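Local atomic coordinates of uncharacterized protein Q6HG14 (Bacillus thuringiensis serovar konkukian, PDB entry 3F08), a protein that is of unknown function but belongs to the polyketide cyclase and lipid-transport (SRPBCC) family, so it probably binds a hydrophobic ligand. Residues E61-S73 with T82-T94. The protein carries 5 engineered substitutions. Numbering follows the deposited sequence.
Engineered in segment 61-73: D65 (natural residue Glu).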
# COMPACT_ATOMS: atom_id res chain seq x y z
N GLU B 61 1.31 -5.15 4.64
CA GLU B 61 0.09 -5.79 5.13
C GLU B 61 -1.09 -4.82 5.16
O GLU B 61 -2.20 -5.17 4.75
CB GLU B 61 0.30 -6.35 6.53
CG GLU B 61 1.30 -7.50 6.64
CD GLU B 61 0.83 -8.77 5.95
OE1 GLU B 61 -0.39 -8.90 5.70
OE2 GLU B 61 1.68 -9.65 5.67
N VAL B 62 -0.85 -3.62 5.67
CA VAL B 62 -1.88 -2.60 5.76
C VAL B 62 -1.27 -1.24 5.46
O VAL B 62 -0.11 -0.98 5.77
CB VAL B 62 -2.52 -2.52 7.18
CG1 VAL B 62 -3.73 -1.61 7.15
CG2 VAL B 62 -2.92 -3.91 7.68
N PHE B 63 -2.06 -0.37 4.85
CA PHE B 63 -1.63 0.97 4.55
C PHE B 63 -2.84 1.88 4.66
O PHE B 63 -3.92 1.54 4.17
CB PHE B 63 -1.03 1.06 3.15
CG PHE B 63 -0.67 2.46 2.72
CD1 PHE B 63 -1.64 3.30 2.16
CD2 PHE B 63 0.62 2.95 2.90
CE1 PHE B 63 -1.31 4.62 1.78
CE2 PHE B 63 0.96 4.26 2.53
CZ PHE B 63 -0.01 5.09 1.97
N ASN B 64 -2.66 3.03 5.31
CA ASN B 64 -3.74 3.99 5.45
C ASN B 64 -3.11 5.36 5.40
O ASN B 64 -2.44 5.78 6.35
CB ASN B 64 -4.48 3.78 6.78
CG ASN B 64 -5.82 4.50 6.81
OD1 ASN B 64 -6.84 3.93 7.21
ND2 ASN B 64 -5.83 5.76 6.39
N ASP B 65 -3.30 6.05 4.28
CA ASP B 65 -2.70 7.37 4.08
C ASP B 65 -3.16 8.44 5.07
O ASP B 65 -2.34 9.15 5.65
CB ASP B 65 -2.96 7.86 2.65
CG ASP B 65 -2.10 9.07 2.28
OD1 ASP B 65 -0.85 8.94 2.28
OD2 ASP B 65 -2.67 10.14 1.98
N LYS B 66 -4.46 8.56 5.26
CA LYS B 66 -4.98 9.58 6.17
C LYS B 66 -4.73 9.30 7.65
O LYS B 66 -4.64 10.23 8.44
CB LYS B 66 -6.46 9.82 5.89
CG LYS B 66 -6.73 10.30 4.47
CD LYS B 66 -5.95 11.58 4.15
CE LYS B 66 -6.08 12.00 2.68
NZ LYS B 66 -5.30 11.15 1.73
N GLU B 67 -4.63 8.03 8.04
CA GLU B 67 -4.36 7.71 9.43
C GLU B 67 -2.84 7.58 9.62
O GLU B 67 -2.35 7.26 10.69
CB GLU B 67 -5.08 6.42 9.84
CG GLU B 67 -6.59 6.61 9.96
CD GLU B 67 -7.34 5.31 10.26
OE1 GLU B 67 -7.04 4.68 11.29
OE2 GLU B 67 -8.22 4.94 9.46
N ARG B 68 -2.12 7.86 8.54
CA ARG B 68 -0.67 7.85 8.50
C ARG B 68 0.07 6.67 9.13
O ARG B 68 0.87 6.85 10.05
CB ARG B 68 -0.14 9.17 9.08
CG ARG B 68 -0.76 10.42 8.45
CD ARG B 68 -0.16 11.70 9.03
NE ARG B 68 -0.39 11.77 10.47
CZ ARG B 68 -1.43 12.37 11.05
NH1 ARG B 68 -2.34 12.98 10.31
NH2 ARG B 68 -1.55 12.35 12.37
N TYR B 69 -0.18 5.47 8.63
CA TYR B 69 0.54 4.31 9.14
C TYR B 69 0.53 3.20 8.11
O TYR B 69 -0.29 3.19 7.19
CB TYR B 69 -0.10 3.82 10.45
CG TYR B 69 -1.38 3.02 10.28
CD1 TYR B 69 -1.33 1.65 10.05
CD2 TYR B 69 -2.63 3.62 10.39
CE1 TYR B 69 -2.50 0.89 9.92
CE2 TYR B 69 -3.80 2.89 10.27
CZ TYR B 69 -3.73 1.52 10.04
OH TYR B 69 -4.89 0.78 9.94
N TYR B 70 1.49 2.29 8.24
CA TYR B 70 1.54 1.11 7.39
C TYR B 70 2.06 -0.01 8.26
O TYR B 70 2.79 0.22 9.23
CB TYR B 70 2.38 1.32 6.10
CG TYR B 70 3.88 1.48 6.22
CD1 TYR B 70 4.71 0.41 6.53
CD2 TYR B 70 4.47 2.70 5.90
CE1 TYR B 70 6.11 0.56 6.53
CE2 TYR B 70 5.84 2.86 5.88
CZ TYR B 70 6.66 1.79 6.20
OH TYR B 70 8.02 1.97 6.16
N THR B 71 1.62 -1.22 7.93
CA THR B 71 1.99 -2.40 8.69
C THR B 71 2.64 -3.38 7.73
O THR B 71 2.16 -3.57 6.62
CB THR B 71 0.73 -3.05 9.31
OG1 THR B 71 0.08 -2.10 10.15
CG2 THR B 71 1.10 -4.30 10.12
N TYR B 72 3.73 -3.99 8.17
CA TYR B 72 4.42 -4.93 7.32
C TYR B 72 4.84 -6.17 8.08
O TYR B 72 4.92 -6.17 9.32
CB TYR B 72 5.64 -4.26 6.70
CG TYR B 72 6.68 -3.82 7.71
CD1 TYR B 72 7.72 -4.67 8.09
CD2 TYR B 72 6.65 -2.53 8.25
CE1 TYR B 72 8.70 -4.24 9.00
CE2 TYR B 72 7.62 -2.10 9.15
CZ TYR B 72 8.65 -2.96 9.52
OH TYR B 72 9.60 -2.52 10.41
N SER B 73 5.11 -7.23 7.33
CA SER B 73 5.54 -8.49 7.89
C SER B 73 6.89 -8.80 7.26
O SER B 73 7.28 -8.18 6.28
CB SER B 73 4.52 -9.59 7.58
OG SER B 73 4.29 -9.71 6.18
N THR B 82 9.61 -15.01 14.48
CA THR B 82 8.66 -15.50 13.49
C THR B 82 7.33 -14.82 13.80
O THR B 82 7.19 -14.17 14.83
CB THR B 82 8.52 -17.04 13.57
OG1 THR B 82 7.67 -17.48 12.50
CG2 THR B 82 7.90 -17.46 14.89
N ASN B 83 6.36 -14.96 12.90
CA ASN B 83 5.06 -14.32 13.12
C ASN B 83 5.26 -12.82 13.34
O ASN B 83 4.53 -12.19 14.11
CB ASN B 83 4.35 -14.92 14.33
CG ASN B 83 4.13 -16.42 14.20
OD1 ASN B 83 3.55 -16.89 13.22
ND2 ASN B 83 4.59 -17.17 15.19
N TYR B 84 6.23 -12.24 12.66
CA TYR B 84 6.55 -10.83 12.81
C TYR B 84 5.61 -9.87 12.08
O TYR B 84 5.38 -10.00 10.87
CB TYR B 84 7.97 -10.58 12.32
CG TYR B 84 8.46 -9.18 12.60
CD1 TYR B 84 8.93 -8.83 13.85
CD2 TYR B 84 8.45 -8.20 11.60
CE1 TYR B 84 9.40 -7.55 14.11
CE2 TYR B 84 8.92 -6.92 11.84
CZ TYR B 84 9.40 -6.60 13.11
OH TYR B 84 9.88 -5.34 13.38
N LEU B 85 5.07 -8.91 12.82
CA LEU B 85 4.20 -7.87 12.26
C LEU B 85 4.68 -6.58 12.88
O LEU B 85 4.93 -6.53 14.08
CB LEU B 85 2.74 -8.07 12.65
CG LEU B 85 1.82 -8.86 11.72
CD1 LEU B 85 0.39 -8.69 12.22
CD2 LEU B 85 1.93 -8.37 10.28
N SER B 86 4.80 -5.53 12.07
CA SER B 86 5.27 -4.25 12.58
C SER B 86 4.48 -3.10 11.99
O SER B 86 4.11 -3.12 10.82
CB SER B 86 6.76 -4.07 12.26
OG SER B 86 7.27 -2.88 12.84
N THR B 87 4.22 -2.09 12.81
CA THR B 87 3.47 -0.93 12.35
C THR B 87 4.20 0.34 12.74
O THR B 87 4.66 0.49 13.87
CB THR B 87 2.06 -0.89 12.98
OG1 THR B 87 1.32 -2.04 12.55
CG2 THR B 87 1.32 0.38 12.54
N ILE B 88 4.33 1.26 11.79
CA ILE B 88 4.94 2.54 12.08
C ILE B 88 3.84 3.55 11.81
O ILE B 88 3.17 3.48 10.78
CB ILE B 88 6.18 2.79 11.19
CG1 ILE B 88 6.77 4.17 11.49
CG2 ILE B 88 5.81 2.66 9.73
CD1 ILE B 88 8.20 4.34 10.96
N GLN B 89 3.63 4.46 12.75
CA GLN B 89 2.57 5.44 12.59
C GLN B 89 3.01 6.84 12.99
O GLN B 89 3.79 7.01 13.93
CB GLN B 89 1.35 5.04 13.42
CG GLN B 89 0.19 6.03 13.33
CD GLN B 89 -1.08 5.50 13.98
OE1 GLN B 89 -1.03 4.86 15.03
NE2 GLN B 89 -2.22 5.78 13.36
N VAL B 90 2.50 7.83 12.28
CA VAL B 90 2.81 9.22 12.55
C VAL B 90 1.59 9.86 13.20
O VAL B 90 0.62 10.18 12.53
CB VAL B 90 3.15 9.97 11.25
CG1 VAL B 90 3.41 11.44 11.55
CG2 VAL B 90 4.37 9.34 10.58
N LYS B 91 1.64 10.02 14.52
CA LYS B 91 0.55 10.62 15.26
C LYS B 91 0.77 12.12 15.45
O LYS B 91 1.87 12.63 15.24
CB LYS B 91 0.40 9.95 16.62
CG LYS B 91 0.11 8.46 16.53
CD LYS B 91 -0.13 7.84 17.90
CE LYS B 91 -0.66 6.42 17.76
NZ LYS B 91 -0.96 5.78 19.08
N GLU B 92 -0.29 12.81 15.84
CA GLU B 92 -0.21 14.25 16.06
C GLU B 92 0.85 14.58 17.10
O GLU B 92 0.93 13.93 18.15
CB GLU B 92 -1.56 14.77 16.54
CG GLU B 92 -2.66 14.80 15.49
CD GLU B 92 -3.05 13.42 14.96
OE1 GLU B 92 -2.88 12.42 15.70
OE2 GLU B 92 -3.54 13.36 13.81
N GLY B 93 1.67 15.59 16.82
CA GLY B 93 2.69 16.00 17.76
C GLY B 93 2.07 16.97 18.75
O GLY B 93 0.86 17.22 18.69
N THR B 94 2.86 17.52 19.66
CA THR B 94 2.34 18.47 20.64
C THR B 94 2.15 19.84 19.98
O THR B 94 1.32 20.64 20.42
CB THR B 94 3.28 18.61 21.84
OG1 THR B 94 4.62 18.78 21.37
CG2 THR B 94 3.19 17.36 22.72
O HOH W 1 11.97 -4.51 11.35
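R68 reaches across to V90 and E92 where strands 69-73 and 84-92 pair as the arms of an antiparallel beta hairpin in the curved sheet of a Bet v 1-like (helix-grip) fold. R68 CB lies 4.0 Å from V90 CB, and its CD passes V90 O. R68 NE then donates to V90 O (2.8 Å), tilted from the carbonyl plane, and NH2 adds a weak second bond. The bend at chi3 (-59°) turns the guanidinium edge to both partners: R68 NH2 also forms a salt bridge with E92 OE2 (2.7 Å); OE2 lies in the guanidinium plane, while NH2 comes from above the carboxylate plane. Close by, Q89 extends past Y69 CB and sends NE2 almost straight to E67 O (3.1 Å). Paired backbone bonds join Y70 to I88 and Y72 to S86. These four side chains share the sheet face that meets F24 and Y125, the concave side, which lines the ligand cavity in relatives and probably does so here. There I88 CG2 sits over the centre of the Y70 ring, whose OH hydrogen-bonds R46, while S86 CB lies over the Y72 ring nearer its rim, with S86 OG hydrogen-bonded to Y125. One water links Y72 OH to Y84 OH; Y84 OH also hydrogen-bonds Y125 OH. On the other face, T71 OG1 and T87 OG1 share a 2.7 Å hydrogen bond, with T71 CG2 3.3 Å from T87 OG1.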